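Local coordinates for protein alpha-2,3-sialyltransferase (Campylobacter jejuni, PDB 2P2V) that probably transfers sialic acid from a CMP-activated donor to acceptor sugars in an alpha-2,3 linkage, this chain being the N-terminal, catalytic part of a longer membrane-associated protein, at residues Pro29-Ile34 against Tyr52-Tyr57; Gln75-Ala80 against Phe116-Lys121; Asp108-Phe113 against Leu122-Ile127. All coordinates share one frame; numbering follows the deposited sequence. Where two conformers were deposited one is given.

How the interactions relate
Along the chain, interaction 1 comes first: it joins the loop after strand 21-25 (residues 29-34) to the loop after strand 44-48 (residues 52-57), enclosing 17 residues. Interaction 2 ties helix 73-85 to the turn after helix 107-116. Before it closes, interaction 3 has begun on helix 107-116, which it joins to the end of strand 121-122, so the two cross. Their centres are about 12 Å apart, and A120 CB packs on F113 CZ at 3.6 Å. Interaction 1 meets interaction 2 through Y52 OH and Q76 OE1, a probable hydrogen bond of 2.6 Å, but does not touch interaction 3.

Interaction 1: Pro29-Ile34 against Tyr52-Tyr57; sequences PSLKNI and YFEDKY
The nearest CA atoms are those of L31 and E54, 8.8 Å apart, and of K32 and K56, 8.9 Å apart; this is too far for backbone pairing, no hydrogen bond joins the segments, and the two loops meet through side chains alone. Segment 29-34 starts as a 3-10 turn, with K32 N bonded to P29 O at 3.0 Å, and segment 52-57 leaves another 3-10 turn at F53. The CB of L31 is directed at the other loop. Its CG stands anti to the backbone N (chi1 176°), which carries the CD2 methyl across to E54 OE1 at 4.0 Å; the two side chains meet at about a right angle. This is van der Waals contact of a methyl with a carboxylate whose polar needs are met elsewhere: OE1 pairs with R47 in a salt bridge and OE2 takes a hydrogen bond with Y89. K32 reaches over from the more exposed side, extended until the last bend at chi4, and sets NZ 3.9 Å from D55 OD1 in a long salt bridge. D55 meets it crosswise, and the same OD1 is hydrogen-bonded to Y58. Both loops follow strands of the parallel beta sheet, one after strand 21-25 and the other after strand 44-48. The first of them borders the donor pocket, where P29 touches the bound CMP-3-fluoro-sialic acid, while the L31 side chain is about 8 Å from it. The buried half of the contact, L31 on E54, is thus apolar on one side and part of a charge network on the other. The long K32-D55 salt bridge lies towards solvent, so its attraction is probably modest and screened, with the firmer polar grip on both acids coming from R47, Y89 and Y58.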
# COMPACT_ATOMS: atom_id res chain seq x y z
N PRO A 29 -25.65 34.51 -8.09
CA PRO A 29 -26.57 35.23 -8.97
C PRO A 29 -25.85 35.86 -10.16
O PRO A 29 -26.42 35.94 -11.24
CB PRO A 29 -27.14 36.32 -8.09
CG PRO A 29 -26.92 35.87 -6.72
CD PRO A 29 -25.67 35.05 -6.72
N SER A 30 -24.60 36.25 -9.98
CA SER A 30 -23.87 36.94 -11.02
C SER A 30 -23.55 36.07 -12.21
O SER A 30 -23.03 36.54 -13.24
CB SER A 30 -22.59 37.53 -10.46
OG SER A 30 -21.66 36.51 -10.14
N LEU A 31 -23.84 34.78 -12.12
CA LEU A 31 -23.71 33.92 -13.31
C LEU A 31 -24.64 34.43 -14.42
O LEU A 31 -24.35 34.29 -15.61
CB LEU A 31 -24.05 32.47 -12.95
CG LEU A 31 -24.10 31.38 -14.01
CD1 LEU A 31 -22.64 31.02 -14.48
CD2 LEU A 31 -24.89 30.19 -13.46
N LYS A 32 -25.76 35.02 -14.02
CA LYS A 32 -26.75 35.60 -14.94
C LYS A 32 -26.30 36.96 -15.52
O LYS A 32 -26.88 37.44 -16.52
CB LYS A 32 -28.08 35.77 -14.19
CG LYS A 32 -28.89 34.47 -13.92
CD LYS A 32 -30.36 34.78 -13.52
CE LYS A 32 -31.18 33.49 -13.32
NZ LYS A 32 -32.63 33.58 -13.77
N ASN A 33 -25.28 37.57 -14.92
CA ASN A 33 -24.85 38.92 -15.27
C ASN A 33 -23.38 38.98 -15.70
O ASN A 33 -22.66 39.91 -15.34
CB ASN A 33 -25.06 39.88 -14.08
CG ASN A 33 -26.48 39.82 -13.50
OD1 ASN A 33 -27.48 39.81 -14.23
ND2 ASN A 33 -26.56 39.81 -12.16
N ILE A 34 -22.93 37.98 -16.48
CA ILE A 34 -21.60 37.99 -17.07
C ILE A 34 -21.53 39.04 -18.17
O ILE A 34 -22.48 39.18 -18.94
CB ILE A 34 -21.26 36.62 -17.71
CG1 ILE A 34 -21.10 35.53 -16.63
CG2 ILE A 34 -19.99 36.67 -18.49
CD1 ILE A 34 -21.32 34.09 -17.19
N TYR A 52 -25.87 22.79 -13.49
CA TYR A 52 -26.87 22.39 -14.50
C TYR A 52 -28.28 22.85 -14.13
O TYR A 52 -29.22 22.71 -14.94
CB TYR A 52 -26.88 20.86 -14.68
CG TYR A 52 -26.91 20.10 -13.37
CD1 TYR A 52 -25.72 19.79 -12.70
CD2 TYR A 52 -28.10 19.70 -12.80
CE1 TYR A 52 -25.70 19.15 -11.51
CE2 TYR A 52 -28.11 19.05 -11.60
CZ TYR A 52 -26.91 18.76 -10.95
OH TYR A 52 -26.90 18.08 -9.75
N PHE A 53 -28.43 23.37 -12.92
CA PHE A 53 -29.65 24.07 -12.51
C PHE A 53 -29.90 25.32 -13.37
O PHE A 53 -31.05 25.79 -13.46
CB PHE A 53 -29.57 24.50 -11.05
CG PHE A 53 -29.96 23.42 -10.04
CD1 PHE A 53 -29.59 22.09 -10.20
CD2 PHE A 53 -30.65 23.78 -8.88
CE1 PHE A 53 -29.90 21.13 -9.23
CE2 PHE A 53 -31.02 22.80 -7.91
CZ PHE A 53 -30.63 21.48 -8.10
N GLU A 54 -28.85 25.83 -14.02
CA GLU A 54 -28.96 27.01 -14.90
C GLU A 54 -30.02 26.82 -15.97
O GLU A 54 -30.12 25.75 -16.58
CB GLU A 54 -27.60 27.37 -15.55
CG GLU A 54 -27.11 26.37 -16.58
CD GLU A 54 -25.72 26.70 -17.12
OE1 GLU A 54 -25.14 27.70 -16.63
OE2 GLU A 54 -25.22 25.98 -18.05
N ASP A 55 -30.81 27.88 -16.20
CA ASP A 55 -31.92 27.85 -17.17
C ASP A 55 -31.45 28.17 -18.59
O ASP A 55 -32.15 27.92 -19.58
CB ASP A 55 -33.04 28.81 -16.70
CG ASP A 55 -32.61 30.28 -16.65
OD1 ASP A 55 -31.54 30.62 -16.09
OD2 ASP A 55 -33.37 31.12 -17.16
N LYS A 56 -30.25 28.73 -18.71
CA LYS A 56 -29.68 28.97 -20.03
C LYS A 56 -28.23 28.54 -19.97
O LYS A 56 -27.65 28.42 -18.90
CB LYS A 56 -29.74 30.47 -20.41
CG LYS A 56 -31.13 31.10 -20.25
CD LYS A 56 -31.14 32.57 -20.61
CE LYS A 56 -32.58 33.08 -20.54
NZ LYS A 56 -32.60 34.54 -20.75
N TYR A 57 -27.64 28.33 -21.13
CA TYR A 57 -26.25 27.98 -21.18
C TYR A 57 -25.37 29.20 -20.99
O TYR A 57 -24.72 29.64 -21.94
CB TYR A 57 -25.91 27.29 -22.49
CG TYR A 57 -26.48 25.89 -22.60
CD1 TYR A 57 -25.94 24.83 -21.81
CD2 TYR A 57 -27.54 25.60 -23.46
CE1 TYR A 57 -26.44 23.55 -21.91
CE2 TYR A 57 -28.06 24.31 -23.56
CZ TYR A 57 -27.50 23.29 -22.78
OH TYR A 57 -27.99 22.03 -22.88

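Interaction 2: Gln75-Ala80 against Phe116-Lys121; sequences QQYHTA and FFPDAK. With EDO (1,2-ethanediol), chain L.
At only 2.4 Å, the hydrogen bond from Y77 OH to D119 OD1 is very short, a value doubtful in detail that may partly reflect coordinate error, in a largely aromatic contact. The carboxylate oxygen lies at the edge of the Y77 ring, near its plane, although the planes of ring and carboxylate are turned 65° apart. The other oxygen, D119 OD2, forms a salt bridge with K81, one turn further along the helix of Y77, so this acid is held from two points of helix 73-85. With chi1 near 180° (-177°) the Y77 ring projects straight off the helix and reaches the turn. Over one face of that ring comes F117, whose CD1 is 3.6 Å from Y77 CG and displaced toward the rim; the pair is edge-to-face, with centroids 5.0 Å apart and planes at 55°. F117 leaves helical geometry just after helix 107-116 and opens a type I beta turn ending at A120, closed by A120 N to F117 O at 3.0 Å. The turn that leads from helix 107-116 into strand 121-122, outermost in the parallel sheet within this chain, is thus fastened to the side of helix 73-85. A120 CB adds an oblique touch, 4.3 Å from Y77 CE1. The F117 ring also meets F73 and F113. Y143 of the second subunit, another copy of the protein, packs on Y77 and F117, so the contact borders a subunit interface. Just after the turn, K121 NZ gives a 3.3 Å hydrogen bond to O2 of an ethanediol, probably from the crystallisation liquor.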
# COMPACT_ATOMS: atom_id res chain seq x y z
N GLN A 75 -24.54 10.77 -6.44
CA GLN A 75 -25.63 11.33 -7.25
C GLN A 75 -25.09 12.26 -8.36
O GLN A 75 -25.55 12.22 -9.51
CB GLN A 75 -26.61 12.08 -6.35
CG GLN A 75 -27.30 11.13 -5.34
CD GLN A 75 -26.55 10.92 -4.02
OE1 GLN A 75 -25.36 11.23 -3.89
NE2 GLN A 75 -27.26 10.36 -3.02
N GLN A 76 -24.06 13.05 -8.05
CA GLN A 76 -23.60 14.02 -9.06
C GLN A 76 -22.92 13.30 -10.22
O GLN A 76 -22.98 13.76 -11.40
CB GLN A 76 -22.60 14.99 -8.45
CG GLN A 76 -23.10 15.97 -7.42
CD GLN A 76 -24.01 17.04 -7.95
OE1 GLN A 76 -24.73 16.85 -8.94
NE2 GLN A 76 -23.96 18.19 -7.31
N TYR A 77 -22.17 12.25 -9.90
CA TYR A 77 -21.51 11.44 -10.97
C TYR A 77 -22.55 10.90 -11.96
O TYR A 77 -22.42 11.01 -13.14
CB TYR A 77 -20.74 10.29 -10.33
CG TYR A 77 -19.96 9.43 -11.30
CD1 TYR A 77 -18.70 9.85 -11.77
CD2 TYR A 77 -20.47 8.24 -11.79
CE1 TYR A 77 -17.98 9.07 -12.68
CE2 TYR A 77 -19.74 7.43 -12.71
CZ TYR A 77 -18.50 7.85 -13.10
OH TYR A 77 -17.85 7.02 -13.98
N HIS A 78 -23.62 10.31 -11.42
CA HIS A 78 -24.72 9.82 -12.23
C HIS A 78 -25.39 10.98 -13.01
O HIS A 78 -25.68 10.86 -14.20
CB HIS A 78 -25.72 9.18 -11.21
CG HIS A 78 -27.06 8.87 -11.81
ND1 HIS A 78 -27.20 8.10 -12.94
CD2 HIS A 78 -28.31 9.21 -11.41
CE1 HIS A 78 -28.48 8.03 -13.25
NE2 HIS A 78 -29.17 8.69 -12.34
N THR A 79 -25.56 12.12 -12.37
CA THR A 79 -26.21 13.29 -13.03
C THR A 79 -25.33 13.72 -14.19
O THR A 79 -25.82 13.93 -15.30
CB THR A 79 -26.43 14.46 -12.07
OG1 THR A 79 -27.30 14.06 -10.98
CG2 THR A 79 -27.12 15.62 -12.78
N ALA A 80 -24.04 13.84 -13.93
CA ALA A 80 -23.10 14.19 -15.03
C ALA A 80 -23.09 13.20 -16.22
O ALA A 80 -22.98 13.63 -17.41
CB ALA A 80 -21.70 14.39 -14.41
N PHE A 116 -15.42 2.68 -7.54
CA PHE A 116 -16.73 3.13 -7.98
C PHE A 116 -16.72 4.06 -9.18
O PHE A 116 -17.64 4.00 -9.98
CB PHE A 116 -17.48 3.77 -6.85
CG PHE A 116 -17.98 2.77 -5.83
CD1 PHE A 116 -19.24 2.17 -6.02
CD2 PHE A 116 -17.22 2.42 -4.76
CE1 PHE A 116 -19.78 1.23 -5.06
CE2 PHE A 116 -17.74 1.45 -3.78
CZ PHE A 116 -19.03 0.87 -3.99
N PHE A 117 -15.71 4.93 -9.29
CA PHE A 117 -15.76 6.02 -10.25
C PHE A 117 -14.43 6.00 -11.03
O PHE A 117 -13.67 6.92 -10.81
CB PHE A 117 -15.92 7.33 -9.51
CG PHE A 117 -17.11 7.31 -8.46
CD1 PHE A 117 -18.43 7.16 -8.92
CD2 PHE A 117 -16.85 7.44 -7.16
CE1 PHE A 117 -19.49 7.10 -7.96
CE2 PHE A 117 -17.88 7.40 -6.17
CZ PHE A 117 -19.19 7.25 -6.64
N PRO A 118 -14.17 4.96 -11.86
CA PRO A 118 -12.84 4.72 -12.43
C PRO A 118 -12.31 5.82 -13.32
O PRO A 118 -11.10 5.96 -13.46
CB PRO A 118 -13.01 3.39 -13.17
CG PRO A 118 -14.47 3.26 -13.42
CD PRO A 118 -15.13 3.91 -12.28
N ASP A 119 -13.21 6.58 -13.92
CA ASP A 119 -12.86 7.70 -14.81
C ASP A 119 -12.98 9.06 -14.18
O ASP A 119 -12.80 10.09 -14.87
CB ASP A 119 -13.66 7.61 -16.10
CG ASP A 119 -15.15 7.74 -15.92
OD1 ASP A 119 -15.65 7.73 -14.75
OD2 ASP A 119 -15.82 7.82 -16.95
N ALA A 120 -13.32 9.13 -12.87
CA ALA A 120 -13.25 10.40 -12.16
C ALA A 120 -11.84 10.66 -11.62
O ALA A 120 -10.94 9.79 -11.75
CB ALA A 120 -14.30 10.50 -11.03
N LYS A 121 -11.63 11.81 -11.00
CA LYS A 121 -10.31 12.15 -10.42
C LYS A 121 -10.42 12.75 -9.05
O LYS A 121 -11.19 13.66 -8.88
CB LYS A 121 -9.68 13.21 -11.34
CG LYS A 121 -8.30 13.74 -10.88
CD LYS A 121 -7.20 12.65 -10.98
CE LYS A 121 -5.95 13.13 -10.31
NZ LYS A 121 -4.79 12.24 -10.71
C1 EDO L . -6.60 7.16 -12.26
O1 EDO L . -6.90 6.06 -11.37
C2 EDO L . -5.48 8.02 -11.68
O2 EDO L . -5.63 9.39 -12.09

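Interaction 3: Asp108-Phe113 against Leu122-Ile127; sequences DFLHQF and LGYEVI
L122 lays its branched end on the face of F113, CD2 sitting 3.5 Å from the ring centroid and 11° off the ring normal, a CH-pi contact almost centred over the ring. CG of L122 touches farther out, 3.5 Å from F113 CD2. Two torsions bring them together: the F113 ring swings out from its helix with CG opposite the backbone N (chi1 -175°), while L122 turns CG away from its own carbonyl carbon (chi1 -68°), and the two side chains run antiparallel alongside each other. The helix 107-116 thereby packs against the end of strand 121-122, outermost in the parallel sheet within this chain, where the chain enters the short helix 124-127. One turn earlier on the first helix, L110 brings its CD2 within 4.0 Å of L122 CD2, the two leucines approaching aslant. The same methyl lies 4.2 Å from Y124 CE2, obliquely placed to that ring. The ring of F113 also meets that of F73. The hydroxyl of Y114, next along the helix, hydrogen-bonds to L122 N and to E125 OE1.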
# COMPACT_ATOMS: atom_id res chain seq x y z
N ASP A 108 -12.70 4.95 3.89
CA ASP A 108 -13.33 4.10 2.90
C ASP A 108 -13.72 4.85 1.64
O ASP A 108 -13.61 4.30 0.59
CB ASP A 108 -14.59 3.41 3.43
CG ASP A 108 -14.27 2.14 4.30
OD1 ASP A 108 -13.16 1.57 4.23
OD2 ASP A 108 -15.20 1.71 5.04
N PHE A 109 -14.23 6.07 1.78
CA PHE A 109 -14.58 6.88 0.60
C PHE A 109 -13.35 7.01 -0.28
O PHE A 109 -13.42 6.76 -1.49
CB PHE A 109 -15.03 8.28 1.00
CG PHE A 109 -15.36 9.16 -0.19
CD1 PHE A 109 -16.61 9.10 -0.81
CD2 PHE A 109 -14.41 10.04 -0.71
CE1 PHE A 109 -16.89 9.88 -1.97
CE2 PHE A 109 -14.67 10.82 -1.87
CZ PHE A 109 -15.90 10.77 -2.49
N LEU A 110 -12.24 7.41 0.32
CA LEU A 110 -11.02 7.66 -0.55
C LEU A 110 -10.46 6.39 -1.13
O LEU A 110 -10.04 6.36 -2.30
CB LEU A 110 -9.94 8.44 0.21
CG LEU A 110 -10.33 9.89 0.60
CD1 LEU A 110 -9.25 10.53 1.44
CD2 LEU A 110 -10.61 10.76 -0.65
N HIS A 111 -10.45 5.34 -0.31
CA HIS A 111 -9.93 4.00 -0.68
C HIS A 111 -10.67 3.37 -1.85
O HIS A 111 -10.08 2.75 -2.74
CB HIS A 111 -9.99 3.04 0.53
CG HIS A 111 -9.57 1.63 0.22
ND1 HIS A 111 -10.47 0.59 0.09
CD2 HIS A 111 -8.34 1.09 0.05
CE1 HIS A 111 -9.82 -0.53 -0.16
NE2 HIS A 111 -8.53 -0.25 -0.21
N GLN A 112 -12.00 3.54 -1.85
CA GLN A 112 -12.87 2.90 -2.83
C GLN A 112 -13.25 3.84 -3.94
O GLN A 112 -13.91 3.44 -4.84
CB GLN A 112 -14.19 2.46 -2.17
CG GLN A 112 -13.88 1.48 -1.10
CD GLN A 112 -15.13 0.95 -0.43
OE1 GLN A 112 -15.15 -0.19 0.03
NE2 GLN A 112 -16.18 1.78 -0.36
N PHE A 113 -12.80 5.10 -3.87
CA PHE A 113 -13.20 6.07 -4.89
C PHE A 113 -13.06 5.58 -6.31
O PHE A 113 -14.03 5.62 -7.07
CB PHE A 113 -12.43 7.42 -4.72
CG PHE A 113 -12.90 8.46 -5.65
CD1 PHE A 113 -14.04 9.22 -5.37
CD2 PHE A 113 -12.24 8.66 -6.87
CE1 PHE A 113 -14.50 10.19 -6.24
CE2 PHE A 113 -12.71 9.58 -7.73
CZ PHE A 113 -13.82 10.40 -7.43
N LEU A 122 -9.63 12.30 -8.09
CA LEU A 122 -9.63 12.98 -6.81
C LEU A 122 -8.86 14.27 -6.92
O LEU A 122 -7.65 14.22 -7.24
CB LEU A 122 -8.98 12.10 -5.74
CG LEU A 122 -9.84 10.85 -5.44
CD1 LEU A 122 -8.94 9.87 -4.70
CD2 LEU A 122 -11.10 11.34 -4.60
N GLY A 123 -9.52 15.37 -6.60
CA GLY A 123 -8.88 16.70 -6.65
C GLY A 123 -7.66 16.84 -5.77
O GLY A 123 -6.73 17.58 -6.12
N TYR A 124 -7.62 16.20 -4.60
CA TYR A 124 -6.46 16.41 -3.75
C TYR A 124 -5.15 15.95 -4.42
O TYR A 124 -4.10 16.49 -4.07
CB TYR A 124 -6.57 15.68 -2.40
CG TYR A 124 -6.21 14.25 -2.37
CD1 TYR A 124 -4.88 13.84 -2.28
CD2 TYR A 124 -7.22 13.24 -2.31
CE1 TYR A 124 -4.55 12.48 -2.20
CE2 TYR A 124 -6.89 11.92 -2.24
CZ TYR A 124 -5.56 11.54 -2.17
OH TYR A 124 -5.23 10.20 -2.07
N GLU A 125 -5.22 15.00 -5.31
CA GLU A 125 -4.04 14.43 -5.97
C GLU A 125 -3.40 15.51 -6.86
O GLU A 125 -2.19 15.39 -7.24
CB GLU A 125 -4.40 13.20 -6.79
CG GLU A 125 -4.73 12.01 -5.87
CD GLU A 125 -5.12 10.72 -6.58
OE1 GLU A 125 -5.61 10.74 -7.69
OE2 GLU A 125 -4.91 9.65 -5.96
N VAL A 126 -4.18 16.52 -7.18
CA VAL A 126 -3.74 17.63 -8.11
C VAL A 126 -3.31 18.78 -7.23
O VAL A 126 -2.21 19.27 -7.36
CB VAL A 126 -4.84 18.04 -9.14
CG1 VAL A 126 -4.49 19.40 -9.88
CG2 VAL A 126 -5.12 16.95 -10.13
N ILE A 127 -4.14 19.21 -6.26
CA ILE A 127 -3.73 20.37 -5.48
C ILE A 127 -2.59 20.08 -4.48
O ILE A 127 -1.99 21.02 -3.98
CB ILE A 127 -4.90 21.09 -4.74
CG1 ILE A 127 -5.60 20.07 -3.85
CG2 ILE A 127 -5.86 21.66 -5.77
CD1 ILE A 127 -6.38 20.75 -2.73